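PDB 5KLP: Serine/threonine-protein acetyltransferase HopZ1a from Pseudomonas syringae pv. syringae, which acetylates serine and threonine residues of host proteins such as tubulin, using acetyl-CoA as donor and inositol hexakisphosphate as cofactor, to impair the host microtubule network and immunity. Local coordinates for residues 146-155 with 228-236. The protein carries 10 engineered substitutions. Numbering follows the deposited sequence.
Sequences VIVGARYQQL and RTTLGALEA
The ring of Y152 meets L234 obliquely: CD2 of L234 lies 4.0 Å from Y152 CE1, and CD1 of the same leucine touches that ring carbon too. The CD2 methyl also touches L155, whose CD2 comes within 3.8 Å of L234 CD2. V148 CG1 is the third apolar neighbour, so one branched leucine, its CG anti to the backbone N (chi1 178°), reaches across from helix 230-238 to meet a tyrosine, a valine and a leucine at once. The guanidinium of R151 carries Q153 CG over one face, toward its rim; in turn Q153 NE2 donates to R151 O at 3.0 Å, bracing the turn that leads into helix 153-167.

Nearer the start of helix 230-238, beta-branched V148 lies alongside T230, the two side chains running in opposite directions. V148 N gives T230 OG1 a hydrogen bond of 3.2 Å, bent to 152°, while the methyl T230 CG2 packs against V146 CG1 at 3.6 Å. Threonine suits this place because its hydroxyl and methyl serve two different neighbours; chi1 of 62° directs OG1 to the loop. That oxygen also bonds E179 OE1, which takes the N-H of I147 as well. I147 CG2 rests on L231 CB, both buried against strand 248-251. Just before the helix, T229 is the N-cap: its OG1 accepts from G232 N at 3.0 Å.

The contact thus joins the loop after strand 138-143 to the start of helix 230-238 through a small polar network beside an apolar patch. The loop includes A150, part of the CoA site, and follows the catalytic E143, to which Q154 NE2 donates. Hydrogen bonding to the loop backbone at I147 and V148, with apolar packing around it, probably helps hold this segment in shape next to the active site.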
ATOM      1  N   VAL A 146      -4.369  -0.849  -9.414  1.00 15.26           N
ATOM      2  CA  VAL A 146      -5.240   0.044 -10.180  1.00 14.29           C
ATOM      3  C   VAL A 146      -6.652   0.047  -9.611  1.00 19.21           C
ATOM      4  O   VAL A 146      -7.108  -0.952  -9.045  1.00 19.70           O
ATOM      5  CB  VAL A 146      -5.297  -0.350 -11.670  1.00 18.46           C
ATOM      6  CG1 VAL A 146      -3.944  -0.117 -12.333  1.00 19.51           C
ATOM      7  CG2 VAL A 146      -5.744  -1.810 -11.842  1.00 16.82           C
ATOM      8  N   ILE A 147      -7.338   1.176  -9.747  1.00 15.85           N
ATOM      9  CA  ILE A 147      -8.693   1.301  -9.234  1.00 17.21           C
ATOM     10  C   ILE A 147      -9.678   0.431 -10.010  1.00 20.23           C
ATOM     11  O   ILE A 147     -10.531  -0.244  -9.424  1.00 19.87           O
ATOM     12  CB  ILE A 147      -9.171   2.770  -9.265  1.00 16.54           C
ATOM     13  CG1 ILE A 147      -8.429   3.577  -8.194  1.00 17.82           C
ATOM     14  CG2 ILE A 147     -10.679   2.849  -9.033  1.00 16.20           C
ATOM     15  CD1 ILE A 147      -8.674   5.091  -8.272  1.00 13.85           C
ATOM     16  N   VAL A 148      -9.542   0.419 -11.329  1.00 14.68           N
ATOM     17  CA  VAL A 148     -10.583  -0.176 -12.160  1.00 20.35           C
ATOM     18  C   VAL A 148     -10.424  -1.677 -12.338  1.00 20.66           C
ATOM     19  O   VAL A 148     -11.338  -2.436 -12.012  1.00 19.99           O
ATOM     20  CB  VAL A 148     -10.637   0.508 -13.537  1.00 22.24           C
ATOM     21  CG1 VAL A 148     -11.525  -0.276 -14.488  1.00 19.36           C
ATOM     22  CG2 VAL A 148     -11.124   1.954 -13.370  1.00 17.81           C
ATOM     23  N   GLY A 149      -9.270  -2.108 -12.843  1.00 23.16           N
ATOM     24  CA  GLY A 149      -9.007  -3.521 -13.034  1.00 21.95           C
ATOM     25  C   GLY A 149      -9.369  -3.997 -14.424  1.00 26.83           C
ATOM     26  O   GLY A 149     -10.353  -3.548 -15.008  1.00 26.13           O
ATOM     27  N   ALA A 150      -8.581  -4.937 -14.937  1.00 27.13           N
ATOM     28  CA  ALA A 150      -8.698  -5.385 -16.322  1.00 34.24           C
ATOM     29  C   ALA A 150     -10.082  -5.942 -16.649  1.00 31.84           C
ATOM     30  O   ALA A 150     -10.517  -5.890 -17.795  1.00 30.52           O
ATOM     31  CB  ALA A 150      -7.623  -6.432 -16.628  1.00 38.70           C
ATOM     32  N   ARG A 151     -10.785  -6.456 -15.645  1.00 26.50           N
ATOM     33  CA  ARG A 151     -12.150  -6.934 -15.856  1.00 27.72           C
ATOM     34  C   ARG A 151     -13.155  -6.115 -15.020  1.00 30.32           C
ATOM     35  O   ARG A 151     -14.258  -6.581 -14.713  1.00 24.94           O
ATOM     36  CB  ARG A 151     -12.214  -8.432 -15.514  1.00 34.17           C
ATOM     37  CG  ARG A 151     -11.276  -9.260 -16.405  1.00 46.81           C
ATOM     38  CD  ARG A 151     -10.945 -10.680 -15.895  1.00 54.27           C
ATOM     39  NE  ARG A 151     -12.085 -11.431 -15.371  1.00 58.47           N
ATOM     40  CZ  ARG A 151     -12.236 -11.796 -14.101  1.00 56.05           C
ATOM     41  NH1 ARG A 151     -11.326 -11.476 -13.192  1.00 53.46           N
ATOM     42  NH2 ARG A 151     -13.305 -12.488 -13.736  1.00 62.50           N
ATOM     43  N   TYR A 152     -12.767  -4.878 -14.690  1.00 26.06           N
ATOM     44  CA  TYR A 152     -13.591  -3.936 -13.912  1.00 27.49           C
ATOM     45  C   TYR A 152     -13.985  -4.469 -12.537  1.00 23.05           C
ATOM     46  O   TYR A 152     -14.921  -3.966 -11.923  1.00 21.74           O
ATOM     47  CB  TYR A 152     -14.859  -3.531 -14.681  1.00 25.36           C
ATOM     48  CG  TYR A 152     -14.560  -3.034 -16.072  1.00 32.25           C
ATOM     49  CD1 TYR A 152     -14.143  -1.734 -16.281  1.00 28.14           C
ATOM     50  CD2 TYR A 152     -14.699  -3.865 -17.175  1.00 39.19           C
ATOM     51  CE1 TYR A 152     -13.857  -1.270 -17.551  1.00 31.59           C
ATOM     52  CE2 TYR A 152     -14.420  -3.412 -18.450  1.00 44.90           C
ATOM     53  CZ  TYR A 152     -13.997  -2.112 -18.633  1.00 39.82           C
ATOM     54  OH  TYR A 152     -13.715  -1.655 -19.899  1.00 41.39           O
ATOM     55  N   GLN A 153     -13.278  -5.487 -12.054  1.00 25.47           N
ATOM     56  CA  GLN A 153     -13.616  -6.073 -10.760  1.00 25.98           C
ATOM     57  C   GLN A 153     -13.177  -5.186  -9.587  1.00 22.95           C
ATOM     58  O   GLN A 153     -13.941  -4.994  -8.632  1.00 19.10           O
ATOM     59  CB  GLN A 153     -13.015  -7.466 -10.638  1.00 26.21           C
ATOM     60  CG  GLN A 153     -13.510  -8.420 -11.735  1.00 35.73           C
ATOM     61  CD  GLN A 153     -15.006  -8.694 -11.655  1.00 41.60           C
ATOM     62  OE1 GLN A 153     -15.475  -9.402 -10.763  1.00 38.87           O
ATOM     63  NE2 GLN A 153     -15.762  -8.134 -12.601  1.00 42.04           N
ATOM     64  N   GLN A 154     -11.957  -4.649  -9.632  1.00 21.50           N
ATOM     65  CA  GLN A 154     -11.511  -3.786  -8.530  1.00 21.89           C
ATOM     66  C   GLN A 154     -12.439  -2.580  -8.380  1.00 20.58           C
ATOM     67  O   GLN A 154     -12.718  -2.141  -7.264  1.00 18.95           O
ATOM     68  CB  GLN A 154     -10.070  -3.294  -8.718  1.00 19.93           C
ATOM     69  CG  GLN A 154      -8.986  -4.148  -8.054  1.00 40.27           C
ATOM     70  CD  GLN A 154      -9.146  -4.345  -6.543  1.00 34.82           C
ATOM     71  OE1 GLN A 154      -9.862  -5.241  -6.114  1.00 32.09           O
ATOM     72  NE2 GLN A 154      -8.446  -3.532  -5.734  1.00 28.05           N
ATOM     73  N   LEU A 155     -12.915  -2.045  -9.505  1.00 19.68           N
ATOM     74  CA  LEU A 155     -13.817  -0.902  -9.459  1.00 18.75           C
ATOM     75  C   LEU A 155     -15.091  -1.240  -8.696  1.00 19.72           C
ATOM     76  O   LEU A 155     -15.541  -0.459  -7.870  1.00 20.17           O
ATOM     77  CB  LEU A 155     -14.171  -0.427 -10.867  1.00 21.82           C
ATOM     78  CG  LEU A 155     -15.239   0.670 -10.930  1.00 23.54           C
ATOM     79  CD1 LEU A 155     -14.757   1.918 -10.208  1.00 22.29           C
ATOM     80  CD2 LEU A 155     -15.581   0.989 -12.373  1.00 31.74           C
ATOM     81  N   ARG A 228      -5.470  10.901 -15.026  1.00 17.20           N
ATOM     82  CA  ARG A 228      -4.281  10.091 -15.274  1.00 22.84           C
ATOM     83  C   ARG A 228      -4.406   8.665 -14.709  1.00 20.16           C
ATOM     84  O   ARG A 228      -3.544   7.823 -14.930  1.00 24.95           O
ATOM     85  CB  ARG A 228      -3.044  10.773 -14.664  1.00 21.85           C
ATOM     86  CG  ARG A 228      -2.673  12.096 -15.320  1.00 28.84           C
ATOM     87  CD  ARG A 228      -1.688  12.890 -14.453  1.00 28.25           C
ATOM     88  NE  ARG A 228      -1.498  14.245 -14.963  1.00 36.53           N
ATOM     89  CZ  ARG A 228      -1.272  15.319 -14.212  1.00 44.49           C
ATOM     90  NH1 ARG A 228      -1.198  15.215 -12.892  1.00 41.67           N
ATOM     91  NH2 ARG A 228      -1.114  16.506 -14.787  1.00 50.75           N
ATOM     92  N   THR A 229      -5.483   8.411 -13.982  1.00 19.27           N
ATOM     93  CA  THR A 229      -5.711   7.105 -13.362  1.00 16.10           C
ATOM     94  C   THR A 229      -6.578   6.252 -14.269  1.00 20.57           C
ATOM     95  O   THR A 229      -7.221   6.763 -15.193  1.00 20.70           O
ATOM     96  CB  THR A 229      -6.408   7.229 -11.990  1.00 20.46           C
ATOM     97  OG1 THR A 229      -7.724   7.759 -12.177  1.00 22.63           O
ATOM     98  CG2 THR A 229      -5.620   8.155 -11.050  1.00 20.43           C
ATOM     99  N   THR A 230      -6.608   4.951 -13.997  1.00 21.95           N
ATOM    100  CA  THR A 230      -7.463   4.047 -14.752  1.00 21.58           C
ATOM    101  C   THR A 230      -8.923   4.446 -14.606  1.00 18.87           C
ATOM    102  O   THR A 230      -9.711   4.275 -15.529  1.00 20.09           O
ATOM    103  CB  THR A 230      -7.284   2.586 -14.294  1.00 20.56           C
ATOM    104  OG1 THR A 230      -7.667   2.469 -12.917  1.00 16.90           O
ATOM    105  CG2 THR A 230      -5.822   2.152 -14.475  1.00 16.94           C
ATOM    106  N   LEU A 231      -9.278   4.982 -13.445  1.00 18.71           N
ATOM    107  CA  LEU A 231     -10.625   5.493 -13.218  1.00 18.33           C
ATOM    108  C   LEU A 231     -10.901   6.675 -14.150  1.00 22.17           C
ATOM    109  O   LEU A 231     -11.957   6.755 -14.794  1.00 21.78           O
ATOM    110  CB  LEU A 231     -10.809   5.900 -11.751  1.00 17.46           C
ATOM    111  CG  LEU A 231     -12.154   6.588 -11.480  1.00 23.05           C
ATOM    112  CD1 LEU A 231     -13.312   5.634 -11.705  1.00 24.75           C
ATOM    113  CD2 LEU A 231     -12.206   7.164 -10.076  1.00 25.54           C
ATOM    114  N   GLY A 232      -9.940   7.586 -14.221  1.00 25.22           N
ATOM    115  CA  GLY A 232     -10.067   8.759 -15.069  1.00 20.53           C
ATOM    116  C   GLY A 232     -10.223   8.404 -16.531  1.00 23.38           C
ATOM    117  O   GLY A 232     -11.022   9.026 -17.248  1.00 27.40           O
ATOM    118  N   ALA A 233      -9.457   7.410 -16.977  1.00 28.01           N
ATOM    119  CA  ALA A 233      -9.547   6.934 -18.350  1.00 30.43           C
ATOM    120  C   ALA A 233     -10.948   6.425 -18.629  1.00 30.35           C
ATOM    121  O   ALA A 233     -11.548   6.749 -19.652  1.00 25.17           O
ATOM    122  CB  ALA A 233      -8.532   5.835 -18.602  1.00 27.83           C
ATOM    123  N   LEU A 234     -11.474   5.634 -17.702  1.00 25.42           N
ATOM    124  CA  LEU A 234     -12.790   5.040 -17.891  1.00 23.46           C
ATOM    125  C   LEU A 234     -13.873   6.122 -17.903  1.00 25.98           C
ATOM    126  O   LEU A 234     -14.806   6.079 -18.712  1.00 23.25           O
ATOM    127  CB  LEU A 234     -13.069   3.997 -16.804  1.00 21.76           C
ATOM    128  CG  LEU A 234     -14.434   3.307 -16.846  1.00 24.42           C
ATOM    129  CD1 LEU A 234     -14.617   2.660 -18.212  1.00 21.92           C
ATOM    130  CD2 LEU A 234     -14.521   2.261 -15.750  1.00 24.07           C
ATOM    131  N   GLU A 235     -13.739   7.097 -17.010  1.00 20.17           N
ATOM    132  CA  GLU A 235     -14.680   8.209 -16.969  1.00 26.33           C
ATOM    133  C   GLU A 235     -14.669   9.016 -18.263  1.00 28.63           C
ATOM    134  O   GLU A 235     -15.733   9.376 -18.787  1.00 26.19           O
ATOM    135  CB  GLU A 235     -14.373   9.121 -15.779  1.00 24.55           C
ATOM    136  CG  GLU A 235     -14.722   8.462 -14.442  1.00 29.13           C
ATOM    137  CD  GLU A 235     -14.269   9.262 -13.234  1.00 28.89           C
ATOM    138  OE1 GLU A 235     -13.407  10.156 -13.385  1.00 26.93           O
ATOM    139  OE2 GLU A 235     -14.770   8.978 -12.125  1.00 35.36           O
ATOM    140  N   ALA A 236     -13.478   9.280 -18.794  1.00 28.17           N
ATOM    141  CA  ALA A 236     -13.375  10.071 -20.024  1.00 34.63           C
ATOM    142  C   ALA A 236     -13.897   9.290 -21.220  1.00 37.83           C
ATOM    143  O   ALA A 236     -14.565   9.838 -22.089  1.00 43.19           O
ATOM    144  CB  ALA A 236     -11.947  10.508 -20.262  1.00 32.93           C
TER